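Local coordinates for protein chlamydomonas reinhardtii THB1 (Chlamydomonas reinhardtii, PDB 6CII) that binds heme as a group I truncated hemoglobin, here with cyanide in the pocket, and probably binds oxygen and may have thioredoxin peroxidase activity, at residues 7-15 and 57-65; 80-90 and 118-126. All coordinates share one frame; numbering follows the deposited sequence.

Contact 1 (7-15 and 57-65); sequences ADSLYSRMG and MTYVFGGSG
Tyr11 and Phe61 bring the two backbones within 4.9 Å, CA to CA, where the first turn of helix 10-13 meets the C-terminal end of helix 46-60, and Tyr11 N donates to Phe61 O at 2.9 Å, the N-H pointing to the oxygen at 160° with the donor tilted from the carbonyl plane. With CG opposite the backbone N (chi1 177°), the Tyr11 ring is carried across to Thr58 and Gly63. Thr58 CG2 sits over one of its faces, 4.0 Å from the ring centroid, while Gly63 CA approaches CD1 obliquely at 3.5 Å. Gly63, with no side chain, lets the ring lie this close. One water joins Tyr11 OH to Thr58 OG1, which also bonds to Val54 O; a second ties Ser9 OG to Gly62 O. Leu10 CD2 rests 3.7 Å from Phe61 CD1, and Met14 SD comes obliquely to CD2 of the same ring at 3.6 Å, a Met-aromatic contact. With an alanine in place of Tyr11, a gap would probably open beside Thr58 CG2 and Gly63, and the water bridge would lose its hydroxyl. Ser9 OG caps the short helix through Ser12 N, and Gly62, at positive phi, closes helix 46-60 in a Schellman motif; the contact thus sets a capped helix start against a Schellman-closed helix end in the truncated globin fold.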
loop_
_atom_site.group_PDB
_atom_site.type_symbol
_atom_site.label_atom_id
_atom_site.label_comp_id
_atom_site.label_asym_id
_atom_site.label_seq_id
_atom_site.Cartn_x
_atom_site.Cartn_y
_atom_site.Cartn_z
ATOM N N ALA A 7 -6.792 3.347 20.412
ATOM C CA ALA A 7 -6.828 1.909 20.229
ATOM C C ALA A 7 -7.852 1.470 19.207
ATOM O O ALA A 7 -7.843 0.293 18.819
ATOM C CB ALA A 7 -7.110 1.214 21.561
ATOM N N ASP A 8 -8.737 2.353 18.754
ATOM C CA ASP A 8 -9.896 1.848 18.046
ATOM C C ASP A 8 -9.776 1.977 16.535
ATOM O O ASP A 8 -10.624 1.443 15.818
ATOM C CB ASP A 8 -11.158 2.522 18.588
ATOM C CG ASP A 8 -11.463 2.087 20.032
ATOM O OD1 ASP A 8 -10.713 1.236 20.590
ATOM O OD2 ASP A 8 -12.439 2.593 20.603
ATOM N N SER A 9 -8.709 2.599 16.032
ATOM C CA SER A 9 -8.505 2.653 14.594
ATOM C C SER A 9 -8.154 1.280 14.059
ATOM O O SER A 9 -7.709 0.384 14.787
ATOM C CB SER A 9 -7.367 3.607 14.228
ATOM O OG SER A 9 -6.136 3.123 14.750
ATOM N N LEU A 10 -8.361 1.125 12.751
ATOM C CA LEU A 10 -7.963 -0.108 12.080
ATOM C C LEU A 10 -6.482 -0.356 12.276
ATOM O O LEU A 10 -6.064 -1.462 12.609
ATOM C CB LEU A 10 -8.293 -0.018 10.597
ATOM C CG LEU A 10 -7.712 -1.144 9.740
ATOM C CD1 LEU A 10 -8.341 -2.495 10.122
ATOM C CD2 LEU A 10 -7.895 -0.837 8.241
ATOM N N TYR A 11 -5.677 0.687 12.075
ATOM C CA TYR A 11 -4.244 0.632 12.335
ATOM C C TYR A 11 -3.929 0.045 13.699
ATOM O O TYR A 11 -3.153 -0.904 13.806
ATOM C CB TYR A 11 -3.700 2.047 12.237
ATOM C CG TYR A 11 -2.233 2.214 12.541
ATOM C CD1 TYR A 11 -1.819 2.734 13.778
ATOM C CD2 TYR A 11 -1.271 1.922 11.588
ATOM C CE1 TYR A 11 -0.468 2.940 14.038
ATOM C CE2 TYR A 11 0.087 2.129 11.838
ATOM C CZ TYR A 11 0.470 2.630 13.070
ATOM O OH TYR A 11 1.798 2.885 13.341
ATOM N N SER A 12 -4.513 0.609 14.766
ATOM C CA SER A 12 -4.214 0.093 16.095
ATOM C C SER A 12 -4.694 -1.339 16.257
ATOM O O SER A 12 -3.982 -2.174 16.837
ATOM C CB SER A 12 -4.825 0.999 17.158
ATOM O OG SER A 12 -4.211 2.259 17.042
ATOM N N ARG A 13 -5.886 -1.648 15.734
ATOM C CA ARG A 13 -6.470 -2.975 15.921
ATOM C C ARG A 13 -5.682 -4.048 15.189
ATOM O O ARG A 13 -5.643 -5.205 15.627
ATOM C CB ARG A 13 -7.919 -2.949 15.468
ATOM C CG ARG A 13 -8.829 -2.135 16.430
ATOM C CD ARG A 13 -10.302 -2.069 15.991
ATOM N NE ARG A 13 -10.531 -1.177 14.856
ATOM C CZ ARG A 13 -10.945 -1.595 13.659
ATOM N NH1 ARG A 13 -11.194 -2.879 13.466
ATOM N NH2 ARG A 13 -11.138 -0.740 12.667
ATOM N N MET A 14 -5.047 -3.690 14.079
ATOM C CA MET A 14 -4.282 -4.700 13.367
ATOM C C MET A 14 -2.884 -4.888 13.945
ATOM O O MET A 14 -2.145 -5.750 13.459
ATOM C CB MET A 14 -4.225 -4.358 11.866
ATOM C CG MET A 14 -3.450 -3.106 11.494
ATOM S SD MET A 14 -3.773 -2.552 9.781
ATOM C CE MET A 14 -3.937 -4.140 8.942
ATOM N N GLY A 15 -2.526 -4.145 14.988
ATOM C CA GLY A 15 -1.218 -4.286 15.595
ATOM C C GLY A 15 -0.319 -3.086 15.421
ATOM O O GLY A 15 0.844 -3.135 15.842
ATOM N N MET A 57 0.052 4.090 4.390
ATOM C CA MET A 57 -0.847 3.092 4.951
ATOM C C MET A 57 -1.236 3.449 6.377
ATOM O O MET A 57 -2.392 3.273 6.782
ATOM C CB MET A 57 -0.186 1.715 4.914
ATOM C CG MET A 57 0.091 1.225 3.520
ATOM S SD MET A 57 -1.442 0.739 2.736
ATOM C CE MET A 57 -0.865 0.180 1.133
ATOM N N THR A 58 -0.274 3.948 7.149
ATOM C CA THR A 58 -0.567 4.371 8.517
ATOM C C THR A 58 -1.671 5.426 8.530
ATOM O O THR A 58 -2.616 5.348 9.329
ATOM C CB THR A 58 0.715 4.914 9.138
ATOM O OG1 THR A 58 1.693 3.867 9.234
ATOM C CG2 THR A 58 0.440 5.463 10.522
ATOM N N TYR A 59 -1.566 6.401 7.629
ATOM C CA TYR A 59 -2.578 7.451 7.506
ATOM C C TYR A 59 -3.946 6.882 7.126
ATOM O O TYR A 59 -4.946 7.160 7.802
ATOM C CB TYR A 59 -2.119 8.494 6.484
ATOM C CG TYR A 59 -3.211 9.465 6.108
ATOM C CD1 TYR A 59 -3.707 10.358 7.040
ATOM C CD2 TYR A 59 -3.776 9.441 4.844
ATOM C CE1 TYR A 59 -4.709 11.245 6.717
ATOM C CE2 TYR A 59 -4.796 10.336 4.505
ATOM C CZ TYR A 59 -5.250 11.226 5.450
ATOM O OH TYR A 59 -6.263 12.106 5.134
ATOM N N VAL A 60 -4.029 6.101 6.040
ATOM C CA VAL A 60 -5.369 5.696 5.601
ATOM C C VAL A 60 -5.976 4.642 6.513
ATOM O O VAL A 60 -7.203 4.477 6.514
ATOM C CB VAL A 60 -5.408 5.195 4.147
ATOM C CG1 VAL A 60 -4.998 6.343 3.204
ATOM C CG2 VAL A 60 -4.542 3.936 3.955
ATOM N N PHE A 61 -5.168 3.912 7.285
ATOM C CA PHE A 61 -5.717 3.006 8.288
ATOM C C PHE A 61 -6.044 3.728 9.594
ATOM O O PHE A 61 -6.418 3.072 10.562
ATOM C CB PHE A 61 -4.760 1.826 8.554
ATOM C CG PHE A 61 -4.506 0.934 7.323
ATOM C CD1 PHE A 61 -5.365 0.944 6.233
ATOM C CD2 PHE A 61 -3.414 0.075 7.287
ATOM C CE1 PHE A 61 -5.117 0.142 5.133
ATOM C CE2 PHE A 61 -3.177 -0.744 6.174
ATOM C CZ PHE A 61 -4.035 -0.685 5.099
ATOM N N GLY A 62 -5.920 5.057 9.633
ATOM C CA GLY A 62 -6.327 5.835 10.796
ATOM C C GLY A 62 -5.292 5.993 11.888
ATOM O O GLY A 62 -5.656 6.348 13.015
ATOM N N GLY A 63 -4.029 5.733 11.604
ATOM C CA GLY A 63 -2.966 5.771 12.594
ATOM C C GLY A 63 -2.198 7.061 12.679
ATOM O O GLY A 63 -1.306 7.181 13.528
ATOM N N SER A 64 -2.488 8.025 11.823
ATOM C CA SER A 64 -1.844 9.316 11.947
ATOM C C SER A 64 -2.852 10.382 11.556
ATOM O O SER A 64 -3.877 10.099 10.929
ATOM C CB SER A 64 -0.579 9.389 11.088
ATOM O OG SER A 64 -0.902 9.238 9.722
ATOM N N GLY A 65 -2.550 11.615 11.939
ATOM C CA GLY A 65 -3.514 12.685 11.825
ATOM C C GLY A 65 -3.755 13.175 10.416
ATOM O O GLY A 65 -4.906 13.286 9.984
HETATM O O HOH W 1 -5.097 5.411 15.810
HETATM O O HOH W 2 -9.608 3.281 11.315
HETATM O O HOH W 3 3.303 2.931 11.222
#

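Contact 2 (80-90 and 118-126); sequences IREQGMNHHHF and VASARPLIF. With HEM (protoporphyrin IX containing Fe), chain B.
Phe90, its CG swung opposite the backbone N (chi1 -176°), reaches across to Arg122, while His87 and Phe126, each with CG beside its own backbone N, bring their rings together in a face-to-face stack. The His87 and Phe126 centroids lie 3.9 Å apart with planes at 25°, and the overlap is offset: His87 CE1 stands over the rim of the phenyl ring near CG. Arg122 CG lies almost straight above the centre of the Phe90 ring, 3.8 Å from its centroid, and the heme vinyl atom CBB covers the opposite face. The Phe90 side chain also sits as a knob among Ala121, Arg122, Ile125 and Phe126. The arginine chain bends at chi3, laying a guanidinium face against His87 CD2; water joins Arg122 NH1 to His87 O. Deeper in, Met85 CE presses on Ile125 CG2 at 3.4 Å, a tight contact, and Ile125 CD1 touches heme C3B at 3.4 Å. Asn86 and His89 form a capping box that starts helix 87-103. The 80-90 segment turns the chain from helix 72-82, which carries the axial ligand His76 touched by Met85, into helix 87-103, and helix 108-126 packs against both with the heme alongside.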
loop_
_atom_site.group_PDB
_atom_site.type_symbol
_atom_site.label_atom_id
_atom_site.label_comp_id
_atom_site.label_asym_id
_atom_site.label_seq_id
_atom_site.Cartn_x
_atom_site.Cartn_y
_atom_site.Cartn_z
ATOM N N ILE A 80 1.528 6.355 -15.147
ATOM C CA ILE A 80 0.382 6.018 -15.989
ATOM C C ILE A 80 0.557 6.612 -17.383
ATOM O O ILE A 80 0.282 5.949 -18.390
ATOM C CB ILE A 80 -0.901 6.523 -15.310
ATOM C CG1 ILE A 80 -1.126 5.797 -13.987
ATOM C CG2 ILE A 80 -2.100 6.304 -16.196
ATOM C CD1 ILE A 80 -1.970 6.581 -13.033
ATOM N N ARG A 81 1.038 7.859 -17.464
ATOM C CA ARG A 81 1.113 8.537 -18.755
ATOM C C ARG A 81 2.277 8.051 -19.608
ATOM O O ARG A 81 2.158 7.997 -20.846
ATOM C CB ARG A 81 1.210 10.050 -18.546
ATOM C CG ARG A 81 -0.071 10.659 -17.980
ATOM C CD ARG A 81 -0.097 12.161 -18.182
ATOM N NE ARG A 81 -1.363 12.780 -17.797
ATOM C CZ ARG A 81 -1.505 14.082 -17.561
ATOM N NH1 ARG A 81 -0.456 14.889 -17.657
ATOM N NH2 ARG A 81 -2.686 14.580 -17.221
ATOM N N GLU A 82 3.401 7.685 -18.988
ATOM C CA GLU A 82 4.603 7.356 -19.739
ATOM C C GLU A 82 5.110 5.934 -19.574
ATOM O O GLU A 82 5.860 5.477 -20.443
ATOM C CB GLU A 82 5.747 8.318 -19.368
ATOM C CG GLU A 82 5.448 9.775 -19.704
ATOM C CD GLU A 82 5.587 10.055 -21.191
ATOM O OE1 GLU A 82 6.499 9.478 -21.824
ATOM O OE2 GLU A 82 4.776 10.831 -21.737
ATOM N N GLN A 83 4.740 5.216 -18.513
ATOM C CA GLN A 83 5.270 3.874 -18.303
ATOM C C GLN A 83 4.229 2.770 -18.393
ATOM O O GLN A 83 4.522 1.628 -18.027
ATOM C CB GLN A 83 5.979 3.791 -16.954
ATOM C CG GLN A 83 7.213 4.629 -16.945
ATOM C CD GLN A 83 7.720 4.882 -15.547
ATOM O OE1 GLN A 83 7.538 5.964 -15.010
ATOM N NE2 GLN A 83 8.324 3.882 -14.948
ATOM N N GLY A 84 3.022 3.071 -18.852
ATOM C CA GLY A 84 2.068 1.991 -19.012
ATOM C C GLY A 84 1.500 1.420 -17.736
ATOM O O GLY A 84 0.960 0.303 -17.755
ATOM N N MET A 85 1.572 2.160 -16.624
ATOM C CA MET A 85 0.929 1.684 -15.395
ATOM C C MET A 85 -0.583 1.650 -15.593
ATOM O O MET A 85 -1.172 2.616 -16.099
ATOM C CB MET A 85 1.289 2.585 -14.196
ATOM C CG MET A 85 0.506 2.212 -12.898
ATOM S SD MET A 85 0.915 3.364 -11.549
ATOM C CE MET A 85 -0.590 3.276 -10.630
ATOM N N ASN A 86 -1.230 0.556 -15.179
ATOM C CA ASN A 86 -2.640 0.420 -15.505
ATOM C C ASN A 86 -3.408 -0.250 -14.377
ATOM O O ASN A 86 -2.858 -0.634 -13.341
ATOM C CB ASN A 86 -2.820 -0.309 -16.850
ATOM C CG ASN A 86 -2.284 -1.714 -16.843
ATOM O OD1 ASN A 86 -2.428 -2.444 -15.865
ATOM N ND2 ASN A 86 -1.680 -2.128 -17.968
ATOM N N HIS A 87 -4.718 -0.373 -14.599
ATOM C CA HIS A 87 -5.595 -0.917 -13.572
ATOM C C HIS A 87 -5.270 -2.363 -13.248
ATOM O O HIS A 87 -5.486 -2.809 -12.112
ATOM C CB HIS A 87 -7.045 -0.770 -14.026
ATOM C CG HIS A 87 -7.640 0.558 -13.689
ATOM N ND1 HIS A 87 -7.184 1.745 -14.227
ATOM C CD2 HIS A 87 -8.650 0.888 -12.850
ATOM C CE1 HIS A 87 -7.903 2.747 -13.749
ATOM N NE2 HIS A 87 -8.794 2.255 -12.905
ATOM N N HIS A 88 -4.757 -3.118 -14.215
ATOM C CA HIS A 88 -4.385 -4.493 -13.910
ATOM C C HIS A 88 -3.217 -4.525 -12.936
ATOM O O HIS A 88 -3.205 -5.346 -12.010
ATOM C CB HIS A 88 -4.037 -5.261 -15.183
ATOM C CG HIS A 88 -3.550 -6.660 -14.932
ATOM N ND1 HIS A 88 -4.325 -7.618 -14.310
ATOM C CD2 HIS A 88 -2.362 -7.253 -15.201
ATOM C CE1 HIS A 88 -3.638 -8.744 -14.221
ATOM N NE2 HIS A 88 -2.450 -8.551 -14.764
ATOM N N HIS A 89 -2.241 -3.620 -13.111
ATOM C CA HIS A 89 -1.162 -3.548 -12.126
ATOM C C HIS A 89 -1.713 -3.237 -10.751
ATOM O O HIS A 89 -1.240 -3.782 -9.742
ATOM C CB HIS A 89 -0.135 -2.480 -12.493
ATOM C CG HIS A 89 0.571 -2.742 -13.780
ATOM N ND1 HIS A 89 0.582 -1.831 -14.807
ATOM C CD2 HIS A 89 1.288 -3.806 -14.205
ATOM C CE1 HIS A 89 1.256 -2.335 -15.829
ATOM N NE2 HIS A 89 1.699 -3.535 -15.487
ATOM N N PHE A 90 -2.671 -2.318 -10.677
ATOM C CA PHE A 90 -3.299 -2.029 -9.397
ATOM C C PHE A 90 -3.864 -3.294 -8.768
ATOM O O PHE A 90 -3.654 -3.545 -7.577
ATOM C CB PHE A 90 -4.377 -0.962 -9.570
ATOM C CG PHE A 90 -5.012 -0.535 -8.279
ATOM C CD1 PHE A 90 -6.047 -1.277 -7.721
ATOM C CD2 PHE A 90 -4.589 0.610 -7.637
ATOM C CE1 PHE A 90 -6.631 -0.891 -6.526
ATOM C CE2 PHE A 90 -5.178 1.017 -6.453
ATOM C CZ PHE A 90 -6.192 0.273 -5.894
ATOM N N VAL A 118 -7.702 0.247 0.675
ATOM C CA VAL A 118 -6.828 0.253 -0.495
ATOM C C VAL A 118 -7.642 0.382 -1.779
ATOM O O VAL A 118 -7.250 1.091 -2.713
ATOM C CB VAL A 118 -5.940 -0.999 -0.504
ATOM C CG1 VAL A 118 -5.139 -1.071 -1.819
ATOM C CG2 VAL A 118 -5.038 -0.970 0.691
ATOM N N ALA A 119 -8.791 -0.295 -1.856
ATOM C CA ALA A 119 -9.602 -0.146 -3.061
ATOM C C ALA A 119 -10.019 1.305 -3.265
ATOM O O ALA A 119 -10.130 1.769 -4.411
ATOM C CB ALA A 119 -10.831 -1.050 -2.992
ATOM N N SER A 120 -10.263 2.029 -2.176
ATOM C CA SER A 120 -10.690 3.416 -2.303
ATOM C C SER A 120 -9.596 4.298 -2.880
ATOM O O SER A 120 -9.903 5.389 -3.375
ATOM C CB SER A 120 -11.150 3.953 -0.949
ATOM O OG SER A 120 -10.061 4.463 -0.197
ATOM N N ALA A 121 -8.333 3.850 -2.846
ATOM C CA ALA A 121 -7.234 4.602 -3.446
ATOM C C ALA A 121 -7.225 4.535 -4.959
ATOM O O ALA A 121 -6.513 5.326 -5.587
ATOM C CB ALA A 121 -5.877 4.099 -2.943
ATOM N N ARG A 122 -7.987 3.631 -5.555
ATOM C CA ARG A 122 -7.922 3.501 -7.008
ATOM C C ARG A 122 -8.293 4.791 -7.726
ATOM O O ARG A 122 -7.502 5.237 -8.573
ATOM C CB ARG A 122 -8.777 2.319 -7.468
ATOM C CG ARG A 122 -8.339 1.776 -8.803
ATOM C CD ARG A 122 -9.121 0.520 -9.182
ATOM N NE ARG A 122 -10.401 0.889 -9.758
ATOM C CZ ARG A 122 -11.217 0.029 -10.361
ATOM N NH1 ARG A 122 -10.870 -1.249 -10.458
ATOM N NH2 ARG A 122 -12.378 0.447 -10.857
ATOM N N PRO A 123 -9.439 5.441 -7.458
ATOM C CA PRO A 123 -9.742 6.682 -8.196
ATOM C C PRO A 123 -8.736 7.768 -7.927
ATOM O O PRO A 123 -8.444 8.569 -8.823
ATOM C CB PRO A 123 -11.131 7.091 -7.679
ATOM C CG PRO A 123 -11.637 5.947 -6.905
ATOM C CD PRO A 123 -10.509 5.092 -6.504
ATOM N N LEU A 124 -8.212 7.831 -6.701
ATOM C CA LEU A 124 -7.183 8.813 -6.387
ATOM C C LEU A 124 -5.959 8.587 -7.247
ATOM O O LEU A 124 -5.414 9.529 -7.830
ATOM C CB LEU A 124 -6.809 8.738 -4.907
ATOM C CG LEU A 124 -8.024 9.027 -4.006
ATOM C CD1 LEU A 124 -7.655 9.034 -2.529
ATOM C CD2 LEU A 124 -8.700 10.341 -4.416
ATOM N N ILE A 125 -5.521 7.334 -7.348
ATOM C CA ILE A 125 -4.285 7.038 -8.069
ATOM C C ILE A 125 -4.441 7.329 -9.559
ATOM O O ILE A 125 -3.543 7.909 -10.183
ATOM C CB ILE A 125 -3.854 5.582 -7.817
ATOM C CG1 ILE A 125 -3.176 5.435 -6.453
ATOM C CG2 ILE A 125 -2.935 5.106 -8.923
ATOM C CD1 ILE A 125 -3.163 4.017 -5.974
ATOM N N PHE A 126 -5.567 6.939 -10.162
ATOM C CA PHE A 126 -5.734 7.062 -11.608
ATOM C C PHE A 126 -6.431 8.347 -12.014
ATOM O O PHE A 126 -6.748 8.518 -13.198
ATOM C CB PHE A 126 -6.499 5.853 -12.173
ATOM C CG PHE A 126 -5.696 4.577 -12.143
ATOM C CD1 PHE A 126 -5.846 3.672 -11.106
ATOM C CD2 PHE A 126 -4.719 4.336 -13.100
ATOM C CE1 PHE A 126 -5.095 2.521 -11.066
ATOM C CE2 PHE A 126 -3.964 3.163 -13.066
ATOM C CZ PHE A 126 -4.144 2.270 -12.040
HETATM C CHA HEM B . 5.006 5.641 -5.322
HETATM C CHB HEM B . 1.026 4.201 -2.868
HETATM C CHC HEM B . -0.221 1.336 -6.685
HETATM C CHD HEM B . 4.268 2.092 -8.618
HETATM C C1A HEM B . 4.014 5.495 -4.381
HETATM C C2A HEM B . 3.985 6.193 -3.117
HETATM C C3A HEM B . 2.906 5.790 -2.449
HETATM C C4A HEM B . 2.201 4.816 -3.229
HETATM C CMA HEM B . 2.417 6.227 -1.050
HETATM C CAA HEM B . 5.053 7.231 -2.701
HETATM C CBA HEM B . 4.627 8.584 -3.289
HETATM C CGA HEM B . 5.507 9.674 -2.750
HETATM O O1A HEM B . 5.160 10.221 -1.676
HETATM O O2A HEM B . 6.554 9.971 -3.379
HETATM C C1B HEM B . 0.389 3.293 -3.699
HETATM C C2B HEM B . -0.798 2.573 -3.337
HETATM C C3B HEM B . -1.155 1.784 -4.352
HETATM C C4B HEM B . -0.200 1.960 -5.434
HETATM C CMB HEM B . -1.519 2.724 -1.982
HETATM C CAB HEM B . -2.396 0.874 -4.303
HETATM C CBB HEM B . -2.504 -0.228 -5.036
HETATM C C1C HEM B . 0.896 1.314 -7.505
HETATM C C2C HEM B . 1.022 0.574 -8.747
HETATM C C3C HEM B . 2.246 0.801 -9.264
HETATM C C4C HEM B . 2.972 1.666 -8.364
HETATM C CMC HEM B . -0.134 -0.273 -9.333
HETATM C CAC HEM B . 2.898 0.246 -10.561
HETATM C CBC HEM B . 2.772 -1.046 -10.817
HETATM C C1D HEM B . 4.826 3.090 -7.824
HETATM C C2D HEM B . 6.156 3.582 -8.030
HETATM C C3D HEM B . 6.390 4.568 -7.136
HETATM C C4D HEM B . 5.204 4.739 -6.342
HETATM C CMD HEM B . 7.131 3.029 -9.095
HETATM C CAD HEM B . 7.699 5.367 -7.000
HETATM C CBD HEM B . 7.767 6.418 -8.108
HETATM C CGD HEM B . 9.069 7.184 -7.995
HETATM O O1D HEM B . 9.778 7.312 -9.024
HETATM O O2D HEM B . 9.387 7.670 -6.879
HETATM N NA HEM B . 2.899 4.673 -4.403
HETATM N NB HEM B . 0.741 2.884 -4.993
HETATM N NC HEM B . 2.102 2.004 -7.319
HETATM N ND HEM B . 4.263 3.817 -6.773
HETATM FE FE HEM B . 2.518 3.371 -5.858
HETATM O O HOH W 4 -8.113 -1.998 -10.775
HETATM O O HOH W 5 -10.524 3.795 -11.535
#

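Overall arrangement
The two contacts lie on opposite sides of the chain's centre, their centres about 23 Å apart, and follow in series: contact 1 closes before contact 2 opens. Helix 46-60, which ends in contact 1, is followed in the chain by helix 72-82, which leads into contact 2. Helix 108-126 links the two regions, since its Glu113 and Ile117 meet the side chains of 7-15 and its last turns form half of contact 2. The heme relates to them differently: contact 2 contributes directly to its pocket, whereas the Phe61 side chain of contact 1 stays about 8 Å from it. Together they involve five helices of one all-helical globin domain, one contact at its N-terminal edge and one at the heme.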